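PDB 3FZX: putative exported protein from Bacteroides fragilis, which is of unknown function but binds calcium and may bind a lipid or another hydrophobic ligand outside the cytoplasm. Local coordinates for residues Leu34-Asp39 with Met82-Thr87; Leu92-Ala97 with Lys137-Glu142; Ser144-Glu149 with Glu171-Thr176. One frame throughout, in Å; residues are numbered along the deposited sequence.

Contact 1 of 3, residues Leu34-Asp39 with Met82-Thr87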
ATOM      1  N   LEU A  34     -12.772 -16.817  -4.871  1.00 35.86           N
ATOM      2  CA  LEU A  34     -12.239 -15.776  -3.992  1.00 36.70           C
ATOM      3  C   LEU A  34     -13.360 -15.292  -3.063  1.00 37.84           C
ATOM      4  O   LEU A  34     -14.466 -14.953  -3.521  1.00 36.75           O
ATOM      5  CB  LEU A  34     -11.693 -14.600  -4.810  1.00 36.75           C
ATOM      6  CG  LEU A  34     -11.192 -13.367  -4.019  1.00 41.70           C
ATOM      7  CD1 LEU A  34     -10.044 -13.720  -3.004  1.00 44.91           C
ATOM      8  CD2 LEU A  34     -10.768 -12.215  -4.966  1.00 41.70           C
ATOM      9  N   VAL A  35     -13.068 -15.246  -1.767  1.00 38.33           N
ATOM     10  CA  VAL A  35     -14.052 -14.863  -0.747  1.00 38.62           C
ATOM     11  C   VAL A  35     -13.473 -13.736   0.092  1.00 40.00           C
ATOM     12  O   VAL A  35     -12.366 -13.876   0.640  1.00 40.08           O
ATOM     13  CB  VAL A  35     -14.386 -16.030   0.210  1.00 39.34           C
ATOM     14  CG1 VAL A  35     -15.496 -15.607   1.182  1.00 39.78           C
ATOM     15  CG2 VAL A  35     -14.798 -17.271  -0.554  1.00 32.90           C
ATOM     16  N   TYR A  36     -14.199 -12.624   0.167  1.00 39.09           N
ATOM     17  CA  TYR A  36     -13.829 -11.501   1.013  1.00 39.68           C
ATOM     18  C   TYR A  36     -14.826 -11.436   2.153  1.00 40.35           C
ATOM     19  O   TYR A  36     -16.027 -11.622   1.929  1.00 40.54           O
ATOM     20  CB  TYR A  36     -13.951 -10.191   0.243  1.00 39.92           C
ATOM     21  CG  TYR A  36     -12.914  -9.935  -0.802  1.00 47.36           C
ATOM     22  CD1 TYR A  36     -11.584  -9.692  -0.443  1.00 64.58           C
ATOM     23  CD2 TYR A  36     -13.259  -9.843  -2.151  1.00 53.06           C
ATOM     24  CE1 TYR A  36     -10.599  -9.395  -1.420  1.00 62.85           C
ATOM     25  CE2 TYR A  36     -12.300  -9.555  -3.126  1.00 57.47           C
ATOM     26  CZ  TYR A  36     -10.969  -9.333  -2.760  1.00 63.01           C
ATOM     27  OH  TYR A  36     -10.024  -9.044  -3.734  1.00 62.99           O
ATOM     28  N   ARG A  37     -14.353 -11.167   3.364  1.00 38.89           N
ATOM     29  CA  ARG A  37     -15.240 -10.905   4.493  1.00 39.10           C
ATOM     30  C   ARG A  37     -14.808  -9.612   5.212  1.00 36.93           C
ATOM     31  O   ARG A  37     -13.635  -9.471   5.614  1.00 36.03           O
ATOM     32  CB  ARG A  37     -15.264 -12.085   5.462  1.00 39.70           C
ATOM     33  CG  ARG A  37     -16.245 -11.889   6.631  1.00 53.05           C
ATOM     34  CD  ARG A  37     -16.204 -13.013   7.677  1.00 64.35           C
ATOM     35  NE  ARG A  37     -14.857 -13.447   8.060  1.00 75.35           N
ATOM     36  CZ  ARG A  37     -14.032 -12.807   8.897  1.00 81.89           C
ATOM     37  NH1 ARG A  37     -14.371 -11.647   9.471  1.00 85.40           N
ATOM     38  NH2 ARG A  37     -12.839 -13.336   9.149  1.00 81.79           N
ATOM     39  N   VAL A  38     -15.752  -8.680   5.354  1.00 35.53           N
ATOM     40  CA  VAL A  38     -15.512  -7.418   6.035  1.00 36.29           C
ATOM     41  C   VAL A  38     -15.306  -7.695   7.525  1.00 37.16           C
ATOM     42  O   VAL A  38     -16.209  -8.204   8.188  1.00 38.18           O
ATOM     43  CB  VAL A  38     -16.691  -6.437   5.861  1.00 38.25           C
ATOM     44  CG1 VAL A  38     -16.473  -5.179   6.737  1.00 39.31           C
ATOM     45  CG2 VAL A  38     -16.870  -6.055   4.394  1.00 29.78           C
ATOM     46  N   ASP A  39     -14.109  -7.407   8.022  1.00 39.80           N
ATOM     47  CA  ASP A  39     -13.745  -7.636   9.431  1.00 43.23           C
ATOM     48  C   ASP A  39     -14.112  -6.419  10.264  1.00 44.11           C
ATOM     49  O   ASP A  39     -14.760  -6.549  11.280  1.00 45.34           O
ATOM     50  CB  ASP A  39     -12.244  -7.905   9.580  1.00 45.47           C
ATOM     51  CG  ASP A  39     -11.886  -8.567  10.929  1.00 57.05           C
ATOM     52  OD1 ASP A  39     -12.326  -9.710  11.154  1.00 70.75           O
ATOM     53  OD2 ASP A  39     -11.150  -7.976  11.756  1.00 66.33           O
HETATM   54  N   MSE A  82      -4.731  -4.329  -4.284  1.00 44.29           N
HETATM   55  CA  MSE A  82      -4.843  -4.887  -5.625  1.00 46.60           C
HETATM   56  C   MSE A  82      -5.125  -6.396  -5.642  1.00 51.37           C
HETATM   57  O   MSE A  82      -4.930  -7.049  -6.663  1.00 53.62           O
HETATM   58  CB  MSE A  82      -3.553  -4.567  -6.395  1.00 46.56           C
HETATM   59  CG  MSE A  82      -3.370  -3.100  -6.710  1.00 38.86           C
HETATM   60 SE   MSE A  82      -1.606  -2.856  -7.505  0.75 33.22          SE
HETATM   61  CE  MSE A  82      -1.952  -3.748  -9.258  1.00 35.39           C
ATOM     62  N   GLY A  83      -5.561  -6.954  -4.516  1.00 56.92           N
ATOM     63  CA  GLY A  83      -5.987  -8.355  -4.427  1.00 59.13           C
ATOM     64  C   GLY A  83      -6.632  -8.910  -5.697  1.00 59.93           C
ATOM     65  O   GLY A  83      -6.235  -9.977  -6.187  1.00 62.69           O
ATOM     66  N   ASP A  84      -7.570  -8.163  -6.262  1.00 56.06           N
ATOM     67  CA  ASP A  84      -8.293  -8.593  -7.448  1.00 57.18           C
ATOM     68  C   ASP A  84      -7.437  -8.950  -8.685  1.00 58.72           C
ATOM     69  O   ASP A  84      -7.783  -9.889  -9.416  1.00 60.21           O
ATOM     70  CB  ASP A  84      -9.389  -7.573  -7.763  1.00 59.26           C
ATOM     71  CG  ASP A  84     -10.390  -7.398  -6.554  1.00 66.91           C
ATOM     72  OD1 ASP A  84     -10.928  -8.435  -6.070  1.00 61.20           O
ATOM     73  OD2 ASP A  84     -10.595  -6.244  -6.070  1.00 70.47           O
ATOM     74  N   VAL A  85      -6.303  -8.279  -8.896  1.00 58.37           N
ATOM     75  CA  VAL A  85      -5.411  -8.649 -10.001  1.00 56.45           C
ATOM     76  C   VAL A  85      -4.708  -9.992  -9.689  1.00 54.01           C
ATOM     77  O   VAL A  85      -4.178 -10.611 -10.589  1.00 50.33           O
ATOM     78  CB  VAL A  85      -4.360  -7.536 -10.378  1.00 58.01           C
ATOM     79  CG1 VAL A  85      -4.981  -6.141 -10.319  1.00 61.45           C
ATOM     80  CG2 VAL A  85      -3.135  -7.605  -9.497  1.00 56.73           C
ATOM     81  N   ALA A  86      -4.706 -10.434  -8.422  1.00 52.57           N
ATOM     82  CA  ALA A  86      -4.260 -11.802  -8.081  1.00 53.54           C
ATOM     83  C   ALA A  86      -5.186 -12.898  -8.648  1.00 52.62           C
ATOM     84  O   ALA A  86      -4.815 -14.077  -8.627  1.00 55.42           O
ATOM     85  CB  ALA A  86      -4.086 -11.994  -6.560  1.00 52.81           C
ATOM     86  N   THR A  87      -6.356 -12.533  -9.176  1.00 47.79           N
ATOM     87  CA  THR A  87      -7.190 -13.522  -9.852  1.00 47.46           C
ATOM     88  C   THR A  87      -6.666 -13.851 -11.244  1.00 48.40           C
ATOM     89  O   THR A  87      -7.260 -14.658 -11.931  1.00 49.83           O
ATOM     90  CB  THR A  87      -8.688 -13.145  -9.939  1.00 47.12           C
ATOM     91  OG1 THR A  87      -8.894 -12.179 -10.969  1.00 47.84           O
ATOM     92  CG2 THR A  87      -9.205 -12.620  -8.622  1.00 41.65           C
TER

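Contact 2 of 3, residues Leu92-Ala97 with Lys137-Glu142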
ATOM      1  N   LEU A  92      -2.899 -17.104  -9.454  1.00 38.78           N
ATOM      2  CA  LEU A  92      -3.661 -18.160  -8.800  1.00 39.74           C
ATOM      3  C   LEU A  92      -2.853 -19.443  -8.731  1.00 39.15           C
ATOM      4  O   LEU A  92      -2.787 -20.088  -7.686  1.00 40.35           O
ATOM      5  CB  LEU A  92      -4.990 -18.408  -9.533  1.00 38.76           C
ATOM      6  CG  LEU A  92      -5.978 -17.249  -9.435  1.00 40.19           C
ATOM      7  CD1 LEU A  92      -7.160 -17.450 -10.408  1.00 37.52           C
ATOM      8  CD2 LEU A  92      -6.400 -17.109  -7.946  1.00 30.00           C
ATOM      9  N   ASN A  93      -2.212 -19.770  -9.845  1.00 40.20           N
ATOM     10  CA  ASN A  93      -1.448 -21.005  -9.981  1.00 39.83           C
ATOM     11  C   ASN A  93      -0.131 -21.067  -9.222  1.00 39.05           C
ATOM     12  O   ASN A  93       0.420 -22.136  -9.098  1.00 39.28           O
ATOM     13  CB  ASN A  93      -1.216 -21.321 -11.467  1.00 40.66           C
ATOM     14  CG  ASN A  93      -2.516 -21.714 -12.191  1.00 43.01           C
ATOM     15  OD1 ASN A  93      -3.546 -21.881 -11.562  1.00 55.53           O
ATOM     16  ND2 ASN A  93      -2.460 -21.856 -13.505  1.00 40.28           N
HETATM   17  N   MSE A  94       0.381 -19.961  -8.702  1.00 39.27           N
HETATM   18  CA  MSE A  94       1.624 -20.042  -7.936  1.00 36.99           C
HETATM   19  C   MSE A  94       1.395 -19.906  -6.437  1.00 36.31           C
HETATM   20  O   MSE A  94       2.349 -20.017  -5.662  1.00 36.10           O
HETATM   21  CB  MSE A  94       2.701 -19.088  -8.478  1.00 36.27           C
HETATM   22  CG  MSE A  94       2.327 -17.637  -8.702  1.00 42.83           C
HETATM   23 SE   MSE A  94       2.269 -16.619  -7.059  0.75 47.12          SE
HETATM   24  CE  MSE A  94       4.237 -16.327  -6.733  1.00 34.69           C
HETATM   25  N   MSE A  95       0.139 -19.720  -6.017  1.00 37.00           N
HETATM   26  CA  MSE A  95      -0.162 -19.453  -4.602  1.00 36.78           C
HETATM   27  C   MSE A  95      -0.155 -20.679  -3.712  1.00 37.75           C
HETATM   28  O   MSE A  95      -0.625 -21.745  -4.093  1.00 35.87           O
HETATM   29  CB  MSE A  95      -1.527 -18.810  -4.435  1.00 39.10           C
HETATM   30  CG  MSE A  95      -1.583 -17.286  -4.542  1.00 42.12           C
HETATM   31 SE   MSE A  95      -3.499 -16.848  -4.738  0.75 50.43          SE
HETATM   32  CE  MSE A  95      -3.172 -15.057  -5.480  1.00 55.91           C
ATOM     33  N   ASN A  96       0.373 -20.486  -2.512  1.00 36.65           N
ATOM     34  CA  ASN A  96       0.246 -21.432  -1.421  1.00 36.81           C
ATOM     35  C   ASN A  96       0.319 -20.625  -0.107  1.00 37.23           C
ATOM     36  O   ASN A  96       0.450 -19.384  -0.123  1.00 36.96           O
ATOM     37  CB  ASN A  96       1.278 -22.567  -1.523  1.00 35.95           C
ATOM     38  CG  ASN A  96       2.709 -22.063  -1.625  1.00 41.28           C
ATOM     39  OD1 ASN A  96       3.151 -21.237  -0.821  1.00 39.94           O
ATOM     40  ND2 ASN A  96       3.448 -22.571  -2.617  1.00 31.81           N
ATOM     41  N   ALA A  97       0.189 -21.313   1.019  1.00 37.35           N
ATOM     42  CA  ALA A  97       0.173 -20.668   2.329  1.00 35.37           C
ATOM     43  C   ALA A  97       1.403 -19.807   2.619  1.00 37.59           C
ATOM     44  O   ALA A  97       1.312 -18.890   3.414  1.00 39.64           O
ATOM     45  CB  ALA A  97       0.008 -21.716   3.417  1.00 35.53           C
ATOM     46  N   LYS A 137      12.234 -18.346  -3.042  1.00 37.37           N
ATOM     47  CA  LYS A 137      12.337 -17.120  -3.851  1.00 37.45           C
ATOM     48  C   LYS A 137      12.063 -17.301  -5.333  1.00 36.30           C
ATOM     49  O   LYS A 137      11.596 -16.377  -5.982  1.00 36.74           O
ATOM     50  CB  LYS A 137      13.726 -16.519  -3.721  1.00 38.45           C
ATOM     51  CG  LYS A 137      14.063 -15.974  -2.352  1.00 45.07           C
ATOM     52  CD  LYS A 137      15.561 -15.791  -2.216  1.00 48.33           C
ATOM     53  CE  LYS A 137      16.067 -14.582  -2.987  1.00 52.21           C
ATOM     54  NZ  LYS A 137      16.329 -13.455  -2.067  1.00 52.28           N
ATOM     55  N   ASN A 138      12.381 -18.469  -5.882  1.00 36.12           N
ATOM     56  CA  ASN A 138      12.144 -18.730  -7.296  1.00 34.83           C
ATOM     57  C   ASN A 138      10.684 -18.677  -7.626  1.00 33.82           C
ATOM     58  O   ASN A 138      10.341 -18.409  -8.765  1.00 30.76           O
ATOM     59  CB  ASN A 138      12.666 -20.106  -7.723  1.00 37.55           C
ATOM     60  CG  ASN A 138      14.165 -20.153  -7.830  1.00 43.68           C
ATOM     61  OD1 ASN A 138      14.837 -19.121  -7.856  1.00 58.66           O
ATOM     62  ND2 ASN A 138      14.702 -21.358  -7.925  1.00 58.32           N
ATOM     63  N   ASN A 139       9.829 -18.971  -6.651  1.00 33.30           N
ATOM     64  CA  ASN A 139       8.402 -18.849  -6.863  1.00 33.80           C
ATOM     65  C   ASN A 139       7.959 -17.423  -6.527  1.00 34.34           C
ATOM     66  O   ASN A 139       7.497 -17.155  -5.431  1.00 32.81           O
ATOM     67  CB  ASN A 139       7.615 -19.882  -6.049  1.00 31.75           C
ATOM     68  CG  ASN A 139       6.138 -19.776  -6.269  1.00 31.31           C
ATOM     69  OD1 ASN A 139       5.701 -19.317  -7.317  1.00 34.48           O
ATOM     70  ND2 ASN A 139       5.349 -20.157  -5.262  1.00 32.26           N
ATOM     71  N   ARG A 140       8.124 -16.523  -7.489  1.00 34.79           N
ATOM     72  CA  ARG A 140       7.628 -15.158  -7.370  1.00 34.48           C
ATOM     73  C   ARG A 140       7.058 -14.635  -8.686  1.00 35.17           C
ATOM     74  O   ARG A 140       7.294 -15.209  -9.749  1.00 37.51           O
ATOM     75  CB  ARG A 140       8.739 -14.238  -6.891  1.00 32.43           C
ATOM     76  CG  ARG A 140       9.902 -14.089  -7.803  1.00 31.64           C
ATOM     77  CD  ARG A 140      10.987 -13.307  -7.101  1.00 27.88           C
ATOM     78  NE  ARG A 140      12.064 -12.931  -8.012  1.00 29.95           N
ATOM     79  CZ  ARG A 140      13.004 -13.765  -8.472  1.00 30.61           C
ATOM     80  NH1 ARG A 140      13.018 -15.059  -8.167  1.00 30.72           N
ATOM     81  NH2 ARG A 140      13.921 -13.306  -9.281  1.00 29.34           N
ATOM     82  N   ALA A 141       6.347 -13.516  -8.607  1.00 34.73           N
ATOM     83  CA  ALA A 141       5.702 -12.936  -9.770  1.00 33.65           C
ATOM     84  C   ALA A 141       5.505 -11.442  -9.568  1.00 33.24           C
ATOM     85  O   ALA A 141       5.421 -10.983  -8.436  1.00 33.90           O
ATOM     86  CB  ALA A 141       4.340 -13.622  -9.983  1.00 29.66           C
ATOM     87  N   GLU A 142       5.423 -10.707 -10.670  1.00 33.85           N
ATOM     88  CA  GLU A 142       5.055  -9.293 -10.673  1.00 35.64           C
ATOM     89  C   GLU A 142       3.933  -9.040 -11.683  1.00 36.56           C
ATOM     90  O   GLU A 142       4.043  -9.457 -12.856  1.00 33.11           O
ATOM     91  CB  GLU A 142       6.239  -8.433 -11.035  1.00 35.81           C
ATOM     92  CG  GLU A 142       5.926  -6.928 -11.090  1.00 42.01           C
ATOM     93  CD  GLU A 142       7.142  -6.098 -11.465  1.00 42.73           C
ATOM     94  OE1 GLU A 142       7.954  -5.757 -10.593  1.00 50.21           O
ATOM     95  OE2 GLU A 142       7.283  -5.757 -12.647  1.00 54.74           O
TER

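Contact 3 of 3, residues Ser144-Glu149 with Glu171-Thr176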
ATOM      1  N   SER A 144       1.974  -5.872 -13.318  1.00 35.74           N
ATOM      2  CA  SER A 144       1.915  -4.428 -13.491  0.50 37.70           C
ATOM      3  C   SER A 144       0.663  -4.070 -14.272  1.00 37.88           C
ATOM      4  O   SER A 144       0.443  -4.608 -15.358  1.00 36.71           O
ATOM      5  CB  SER A 144       3.144  -3.945 -14.244  0.50 39.06           C
ATOM      6  OG  SER A 144       3.293  -2.548 -14.058  0.50 46.59           O
ATOM      7  N   VAL A 145      -0.169  -3.193 -13.704  1.00 37.04           N
ATOM      8  CA  VAL A 145      -1.433  -2.742 -14.349  1.00 37.44           C
ATOM      9  C   VAL A 145      -1.249  -1.267 -14.683  1.00 38.08           C
ATOM     10  O   VAL A 145      -0.824  -0.469 -13.834  1.00 38.88           O
ATOM     11  CB  VAL A 145      -2.662  -2.946 -13.445  1.00 40.51           C
ATOM     12  CG1 VAL A 145      -3.945  -2.439 -14.110  1.00 39.43           C
ATOM     13  CG2 VAL A 145      -2.809  -4.431 -13.082  1.00 42.09           C
ATOM     14  N   PHE A 146      -1.534  -0.899 -15.923  1.00 36.33           N
ATOM     15  CA  PHE A 146      -1.272   0.460 -16.371  1.00 35.13           C
ATOM     16  C   PHE A 146      -2.174   0.887 -17.509  1.00 32.72           C
ATOM     17  O   PHE A 146      -2.874   0.079 -18.099  1.00 32.90           O
ATOM     18  CB  PHE A 146       0.214   0.642 -16.733  1.00 36.33           C
ATOM     19  CG  PHE A 146       0.712  -0.320 -17.783  1.00 36.40           C
ATOM     20  CD1 PHE A 146       1.129  -1.598 -17.428  1.00 41.58           C
ATOM     21  CD2 PHE A 146       0.737   0.048 -19.119  1.00 37.60           C
ATOM     22  CE1 PHE A 146       1.554  -2.487 -18.389  1.00 41.04           C
ATOM     23  CE2 PHE A 146       1.161  -0.835 -20.093  1.00 32.70           C
ATOM     24  CZ  PHE A 146       1.574  -2.106 -19.729  1.00 37.23           C
ATOM     25  N   ASP A 147      -2.199   2.190 -17.759  1.00 31.07           N
ATOM     26  CA  ASP A 147      -3.023   2.756 -18.797  1.00 29.77           C
ATOM     27  C   ASP A 147      -4.483   2.374 -18.612  1.00 30.17           C
ATOM     28  O   ASP A 147      -5.165   2.099 -19.554  1.00 28.97           O
ATOM     29  CB  ASP A 147      -2.517   2.306 -20.180  1.00 29.20           C
ATOM     30  CG  ASP A 147      -1.186   2.944 -20.553  1.00 30.18           C
ATOM     31  OD1 ASP A 147      -0.617   3.736 -19.748  1.00 42.53           O
ATOM     32  OD2 ASP A 147      -0.696   2.659 -21.666  1.00 35.49           O
ATOM     33  N   ARG A 148      -4.959   2.383 -17.382  1.00 30.89           N
ATOM     34  CA  ARG A 148      -6.364   2.138 -17.121  1.00 31.29           C
ATOM     35  C   ARG A 148      -7.140   3.339 -17.706  1.00 33.70           C
ATOM     36  O   ARG A 148      -6.679   4.485 -17.659  1.00 32.58           O
ATOM     37  CB  ARG A 148      -6.595   2.037 -15.621  1.00 32.42           C
ATOM     38  CG  ARG A 148      -5.786   0.948 -14.959  1.00 32.19           C
ATOM     39  CD  ARG A 148      -5.551   1.234 -13.490  1.00 36.66           C
ATOM     40  NE  ARG A 148      -6.766   1.065 -12.747  1.00 39.83           N
ATOM     41  CZ  ARG A 148      -7.168   1.774 -11.687  1.00 38.88           C
ATOM     42  NH1 ARG A 148      -6.456   2.776 -11.155  1.00 31.90           N
ATOM     43  NH2 ARG A 148      -8.338   1.448 -11.156  1.00 35.94           N
ATOM     44  N   GLU A 149      -8.293   3.057 -18.297  1.00 35.69           N
ATOM     45  CA  GLU A 149      -9.157   4.075 -18.868  1.00 36.38           C
ATOM     46  C   GLU A 149     -10.626   3.659 -18.835  1.00 35.61           C
ATOM     47  O   GLU A 149     -10.975   2.479 -18.873  1.00 34.68           O
ATOM     48  CB  GLU A 149      -8.768   4.392 -20.306  1.00 36.46           C
ATOM     49  CG  GLU A 149      -9.001   3.258 -21.283  1.00 43.33           C
ATOM     50  CD  GLU A 149      -8.528   3.597 -22.697  1.00 46.27           C
ATOM     51  OE1 GLU A 149      -7.914   4.656 -22.920  1.00 59.58           O
ATOM     52  OE2 GLU A 149      -8.787   2.797 -23.592  1.00 54.81           O
ATOM     53  N   GLU A 171      -4.037  -2.226 -19.498  1.00 35.96           N
ATOM     54  CA  GLU A 171      -2.995  -3.092 -19.976  1.00 38.74           C
ATOM     55  C   GLU A 171      -2.297  -3.718 -18.800  1.00 37.57           C
ATOM     56  O   GLU A 171      -2.382  -3.213 -17.666  1.00 33.15           O
ATOM     57  CB  GLU A 171      -2.029  -2.310 -20.833  1.00 41.62           C
ATOM     58  CG  GLU A 171      -2.760  -1.663 -22.023  1.00 52.04           C
ATOM     59  CD  GLU A 171      -1.836  -1.341 -23.141  1.00 60.36           C
ATOM     60  OE1 GLU A 171      -1.356  -2.304 -23.760  1.00 71.39           O
ATOM     61  OE2 GLU A 171      -1.574  -0.145 -23.395  1.00 69.38           O
HETATM   62  N   MSE A 172      -1.663  -4.859 -19.039  1.00 38.82           N
HETATM   63  CA  MSE A 172      -0.836  -5.461 -17.997  1.00 43.75           C
HETATM   64  C   MSE A 172       0.370  -6.263 -18.499  1.00 42.02           C
HETATM   65  O   MSE A 172       0.389  -6.742 -19.631  1.00 41.39           O
HETATM   66  CB  MSE A 172      -1.671  -6.278 -16.992  1.00 45.41           C
HETATM   67  CG  MSE A 172      -1.751  -7.744 -17.255  1.00 61.01           C
HETATM   68 SE   MSE A 172      -3.159  -8.096 -18.469  0.75 85.38          SE
HETATM   69  CE  MSE A 172      -4.490  -8.875 -17.265  1.00 52.31           C
ATOM     70  N   ASN A 173       1.387  -6.300 -17.638  1.00 41.88           N
ATOM     71  CA  ASN A 173       2.593  -7.085 -17.848  0.50 42.40           C
ATOM     72  C   ASN A 173       2.700  -8.023 -16.658  1.00 42.96           C
ATOM     73  O   ASN A 173       2.557  -7.597 -15.505  1.00 42.88           O
ATOM     74  CB  ASN A 173       3.829  -6.188 -17.940  0.50 41.73           C
ATOM     75  CG  ASN A 173       3.845  -5.344 -19.206  0.50 42.78           C
ATOM     76  OD1 ASN A 173       3.022  -5.529 -20.106  0.50 38.66           O
ATOM     77  ND2 ASN A 173       4.786  -4.416 -19.283  0.50 41.42           N
ATOM     78  N   ILE A 174       2.899  -9.308 -16.941  1.00 41.80           N
ATOM     79  CA  ILE A 174       3.034 -10.328 -15.904  1.00 41.17           C
ATOM     80  C   ILE A 174       4.381 -11.014 -16.096  1.00 40.82           C
ATOM     81  O   ILE A 174       4.637 -11.589 -17.148  1.00 43.74           O
ATOM     82  CB  ILE A 174       1.953 -11.378 -16.026  1.00 41.72           C
ATOM     83  CG1 ILE A 174       0.572 -10.725 -15.961  1.00 38.44           C
ATOM     84  CG2 ILE A 174       2.175 -12.475 -14.966  1.00 38.54           C
ATOM     85  CD1 ILE A 174      -0.512 -11.531 -16.650  1.00 47.66           C
ATOM     86  N   TRP A 175       5.245 -10.926 -15.099  1.00 37.29           N
ATOM     87  CA  TRP A 175       6.551 -11.526 -15.157  1.00 34.82           C
ATOM     88  C   TRP A 175       6.710 -12.533 -14.040  1.00 36.17           C
ATOM     89  O   TRP A 175       6.292 -12.281 -12.923  1.00 38.53           O
ATOM     90  CB  TRP A 175       7.591 -10.456 -14.991  1.00 33.86           C
ATOM     91  CG  TRP A 175       8.983 -11.015 -15.000  1.00 40.40           C
ATOM     92  CD1 TRP A 175       9.755 -11.212 -16.085  1.00 37.25           C
ATOM     93  CD2 TRP A 175       9.751 -11.470 -13.869  1.00 39.26           C
ATOM     94  NE1 TRP A 175      10.951 -11.751 -15.723  1.00 34.58           N
ATOM     95  CE2 TRP A 175      10.981 -11.931 -14.368  1.00 42.99           C
ATOM     96  CE3 TRP A 175       9.508 -11.546 -12.491  1.00 39.94           C
ATOM     97  CZ2 TRP A 175      12.002 -12.444 -13.534  1.00 38.12           C
ATOM     98  CZ3 TRP A 175      10.510 -12.065 -11.657  1.00 38.25           C
ATOM     99  CH2 TRP A 175      11.738 -12.516 -12.185  1.00 39.02           C
ATOM    100  N   THR A 176       7.266 -13.691 -14.366  1.00 38.04           N
ATOM    101  CA  THR A 176       7.790 -14.654 -13.389  1.00 37.02           C
ATOM    102  C   THR A 176       9.175 -14.974 -13.928  1.00 37.97           C
ATOM    103  O   THR A 176       9.491 -14.599 -15.058  1.00 38.36           O
ATOM    104  CB  THR A 176       7.012 -15.986 -13.320  1.00 36.99           C
ATOM    105  OG1 THR A 176       7.251 -16.746 -14.521  1.00 38.61           O
ATOM    106  CG2 THR A 176       5.554 -15.749 -13.121  1.00 31.46           C
TER

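Contact 1 of 3, residues Leu34-Asp39 with Met82-Thr87
Asp84 OD1 has two partners. Tyr36 OH gives it a hydrogen bond of 2.6 Å, and Arg21 NH1 on strand 18-25 forms a salt bridge to the same oxygen. The site lies in the interior of an antiparallel beta barrel, consistent with the protein's place among LolA/LolB-like proteins. Strand 30-44 supplies the tyrosine from the wall. The aspartate comes from the loop that follows strand 77-81 and leads to helix 89-94.

Tyr36 holds its ring anti to its carbonyl carbon (chi1 -72°), and this sends the hydroxyl from the wall to the loop. OD1 sits at the hydroxyl edge of the ring, near its plane. The carboxylate is turned steeply against the ring, with 79° between the two planes. The hydroxyl meets OD1 from above the carboxylate plane, 59° out of it. Both partners are buried, and the arginine probably keeps the carboxylate charged. Phe11 packs edge-to-face with the tyrosine ring.

Gly83 adds a backbone contact beside the phenol, with Tyr36 OH 3.9 Å from Gly83 C. Within the loop, residues 84-87 form a short 3-10 segment. Asp84 O takes two bonds there. Thr87 N reaches it at 3.0 Å, and Thr87 OG1 reaches it at the same distance from almost straight beyond the carbonyl oxygen. With the hydroxyl turned back to its own turn, Thr87 offers its methyl to the strand.

Leu34, two residues before Tyr36 on the strand, also points toward the loop. Its side chain crosses those of Asp84 and Thr87 at about a right angle. One branch does all the touching: Leu34 CD2 lies 3.9 Å from Asp84 OD1 and 4.0 Å from Thr87 CG2.

Contact 2 of 3, residues Leu92-Ala97 with Lys137-Glu142
Met94 and Asn139 bring the two backbones nearest, their CA atoms 7.0 Å apart, where the end of helix 89-94 meets the corner at 137-139, near the start of strand 136-158. Asn139 is the centre of an inverse gamma turn.

The side chain of Asn139 runs back to the helix end. Its CG is anti to the backbone N (chi1 -179°), which carries the amide over to the Met94 backbone. Asn139 ND2 donates to Met94 O at 3.0 Å with a nearly straight N-H...O angle of 175°. The oxygen lies in the amide plane, and the donor lies in the carbonyl plane. Asn139 ND2 also bonds Gln133 OE1 on strand 127-133, so two acceptors fix the rotation of the amide.

Met94 is a selenomethionine. Its chain bends at both chi2 and chi3 and curls round the other end of the amide. Asn139 OD1 is 3.2 Å from Met94 CB and 3.4 Å from Met94 CE. The same methyl reaches on to the strand, with Met94 CE 3.6 Å from Arg140 CA and 4.2 Å from Ala141 CB.

The CB of Arg140 points away from the helix segment. Arg140 NH1 bonds Lys137 O across the corner, and its NH2 bonds Glu43 O of the second subunit. The contact is a helix end packed against a strand corner of the antiparallel barrel, close to the subunit interface.

Contact 3 of 3, residues Ser144-Glu149 with Glu171-Thr176
Glu171 pairs with Phe146 through two backbone hydrogen bonds, Glu171 N to Phe146 O at 2.9 Å and Phe146 N to Glu171 O at 3.0 Å. Glu171 CB also lies over one face of the Phe146 ring as a CH-pi contact, 4.0 Å from the ring centroid. The ring can lean across to the neighbouring strand because its CG stands between the backbone N and the carbonyl carbon (chi1 57°). Farther out, Glu171 OE2 comes within 3.4 Å of Asp147 OD2. The two like charges probably repel.

Met172, a selenomethionine, faces Val145 in a non-hydrogen-bonded pair. Both side chains lie on the face opposite Phe146. Met172 CA makes a CA-H...O contact of 3.1 Å with Ser144 O.

Asn173 forms the next hydrogen-bonded pair, with Ser144. Ser144 N donates to Asn173 O at 2.8 Å, and Asn173 N returns a bond to Ser144 O. The Asn173 side chain stands beside Phe146, on the same face of the sheet.

Farther along the first strand, Glu149 belongs to a calcium site, though no ion is bound to it in this chain. From Ser144 to Phe146 this is an antiparallel ladder of the long beta hairpin 136-158/161-175 in the barrel wall.

The three contacts follow one another along the chain, and all reach the same closed antiparallel sheet. Their centres lie 16 to 18 Å apart. The centre of contact 1 is nearest the centre of the chain, about 7 Å from it, and this contact ties the inner loop to the wall. Contact 2 follows at the end of the next helix; the two touch where Ala86 packs on Met95. Contacts 2 and 3 share strand 136-158, and Glu142 N probably bonds Trp175 O between them. Val85 and Met82 of contact 1 pack on Val145 of contact 3. The loop and helix thus join separate parts of the barrel wall, while the calcium site lies toward the contact 3 end.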